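Local coordinates for protein probable 2-dehydro-3-deoxygalactonokinase DgoK1 (Sinorhizobium meliloti, PDB 3T69) that probably phosphorylates 2-dehydro-3-deoxy-D-galactonate with ATP in the second step of D-galactonate degradation, at residues 126-129 and 130-133. Numbering follows the deposited sequence.
Sequences RGEE and TQLL
G127 and T130 bracket the first turn of helix 128-139: the carbonyl O of G127 weakly accepts the amides of T130 and Q131, and one turn on L133 N reaches E129 O at 2.9 Å. How a side chain can bind a helix start is well illustrated by E129. Its CG sits between the backbone N and the carbonyl carbon (chi1 78°), and a second bend at chi2 folds the carboxylate back over the start of the helix. There OE1 receives the amide of G127 through its syn lone pair, an almost straight bond of 2.8 Å from G127 N, while OE2 takes the hydroxyl of T130 on its anti side, 27° out of the carboxylate plane and 2.9 Å from OG1. Two bonds thus fix the rotation of this buried carboxylate. With only an alanine methyl in its place, G127 N and the T130 hydroxyl would probably both lose the carboxylate they bind. E128 and Q131 run alongside each other, CG of E128 3.9 Å from OE1 of Q131, and the side chain of L132 turns to M148, V156 and L158 on the neighbouring strands. A glycine N-cap whose amide is bound by the carboxylate two residues on marks this junction, where the chain leaves strand 123-125 through R126 and G127 and starts helix 128-139, consistent with an ASKHA-type kinase fold.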
ATOM      1  N   ARG B 126      -1.137   1.196 -21.032  1.00 37.57           N
ATOM      2  CA  ARG B 126      -0.533   2.054 -22.013  1.00 38.44           C
ATOM      3  C   ARG B 126       0.970   1.646 -22.210  1.00 39.50           C
ATOM      4  O   ARG B 126       1.847   2.084 -21.448  1.00 40.07           O
ATOM      5  CB  ARG B 126      -0.731   3.494 -21.532  1.00 38.50           C
ATOM      6  CG  ARG B 126      -1.000   4.492 -22.589  1.00 38.98           C
ATOM      7  CD  ARG B 126      -1.201   5.910 -22.098  1.00 36.64           C
ATOM      8  NE  ARG B 126      -2.611   6.300 -22.025  1.00 39.54           N
ATOM      9  CZ  ARG B 126      -3.458   6.410 -23.064  1.00 39.71           C
ATOM     10  NH1 ARG B 126      -3.058   6.178 -24.307  1.00 35.21           N
ATOM     11  NH2 ARG B 126      -4.724   6.780 -22.852  1.00 39.42           N
ATOM     12  N   GLY B 127       1.270   0.758 -23.173  1.00 40.35           N
ATOM     13  CA  GLY B 127       2.674   0.349 -23.479  1.00 41.58           C
ATOM     14  C   GLY B 127       2.961  -1.155 -23.548  1.00 43.39           C
ATOM     15  O   GLY B 127       3.761  -1.653 -24.376  1.00 44.97           O
ATOM     16  N   GLU B 128       2.334  -1.888 -22.644  1.00 44.04           N
ATOM     17  CA  GLU B 128       2.352  -3.337 -22.600  1.00 43.42           C
ATOM     18  C   GLU B 128       1.593  -3.893 -23.787  1.00 43.47           C
ATOM     19  O   GLU B 128       1.739  -5.086 -24.128  1.00 43.87           O
ATOM     20  CB  GLU B 128       1.692  -3.826 -21.282  1.00 44.26           C
ATOM     21  CG  GLU B 128       2.446  -3.512 -19.944  1.00 44.31           C
ATOM     22  CD  GLU B 128       2.152  -2.151 -19.364  1.00 47.93           C
ATOM     23  OE1 GLU B 128       1.245  -1.463 -19.883  1.00 51.58           O
ATOM     24  OE2 GLU B 128       2.823  -1.739 -18.386  1.00 47.15           O
ATOM     25  N   GLU B 129       0.744  -3.083 -24.419  1.00 43.23           N
ATOM     26  CA  GLU B 129       0.064  -3.625 -25.605  1.00 43.60           C
ATOM     27  C   GLU B 129       1.080  -3.725 -26.747  1.00 44.21           C
ATOM     28  O   GLU B 129       0.938  -4.553 -27.604  1.00 44.72           O
ATOM     29  CB  GLU B 129      -1.194  -2.842 -26.046  1.00 42.80           C
ATOM     30  CG  GLU B 129      -0.914  -1.570 -26.805  1.00 41.63           C
ATOM     31  CD  GLU B 129      -0.193  -0.605 -25.918  1.00 45.21           C
ATOM     32  OE1 GLU B 129      -0.596  -0.547 -24.734  1.00 48.82           O
ATOM     33  OE2 GLU B 129       0.764   0.062 -26.359  1.00 42.79           O
ATOM     34  N   THR B 130       2.095  -2.882 -26.746  1.00 45.11           N
ATOM     35  CA  THR B 130       3.100  -2.958 -27.766  1.00 47.56           C
ATOM     36  C   THR B 130       4.111  -4.112 -27.562  1.00 48.88           C
ATOM     37  O   THR B 130       4.579  -4.709 -28.540  1.00 48.98           O
ATOM     38  CB  THR B 130       3.794  -1.623 -27.937  1.00 47.90           C
ATOM     39  OG1 THR B 130       2.800  -0.666 -28.342  1.00 47.64           O
ATOM     40  CG2 THR B 130       4.871  -1.731 -29.007  1.00 46.41           C
ATOM     41  N   GLN B 131       4.391  -4.455 -26.302  1.00 49.39           N
ATOM     42  CA  GLN B 131       5.141  -5.661 -26.023  1.00 49.38           C
ATOM     43  C   GLN B 131       4.269  -6.845 -26.388  1.00 49.34           C
ATOM     44  O   GLN B 131       4.759  -7.912 -26.686  1.00 49.71           O
ATOM     45  CB  GLN B 131       5.604  -5.713 -24.569  1.00 49.31           C
ATOM     46  CG  GLN B 131       6.239  -4.395 -24.068  1.00 50.48           C
ATOM     47  CD  GLN B 131       6.671  -4.452 -22.597  1.00 51.92           C
ATOM     48  OE1 GLN B 131       5.851  -4.487 -21.683  1.00 49.69           O
ATOM     49  NE2 GLN B 131       7.973  -4.454 -22.376  1.00 54.70           N
ATOM     50  N   LEU B 132       2.973  -6.681 -26.400  1.00 49.61           N
ATOM     51  CA  LEU B 132       2.163  -7.830 -26.797  1.00 51.07           C
ATOM     52  C   LEU B 132       2.004  -7.935 -28.302  1.00 52.16           C
ATOM     53  O   LEU B 132       1.770  -9.026 -28.848  1.00 52.86           O
ATOM     54  CB  LEU B 132       0.794  -7.809 -26.132  1.00 50.76           C
ATOM     55  CG  LEU B 132       0.725  -8.115 -24.642  1.00 50.57           C
ATOM     56  CD1 LEU B 132      -0.641  -7.692 -24.116  1.00 52.25           C
ATOM     57  CD2 LEU B 132       0.974  -9.585 -24.374  1.00 50.27           C
ATOM     58  N   LEU B 133       2.109  -6.802 -28.984  1.00 53.22           N
ATOM     59  CA  LEU B 133       2.079  -6.815 -30.445  1.00 53.85           C
ATOM     60  C   LEU B 133       3.335  -7.587 -30.854  1.00 54.59           C
ATOM     61  O   LEU B 133       3.273  -8.509 -31.671  1.00 53.73           O
ATOM     62  CB  LEU B 133       2.091  -5.390 -31.012  1.00 53.23           C
ATOM     63  CG  LEU B 133       2.301  -5.215 -32.518  1.00 51.00           C
ATOM     64  CD1 LEU B 133       1.214  -5.867 -33.337  1.00 46.56           C
ATOM     65  CD2 LEU B 133       2.421  -3.738 -32.796  1.00 49.19           C
TER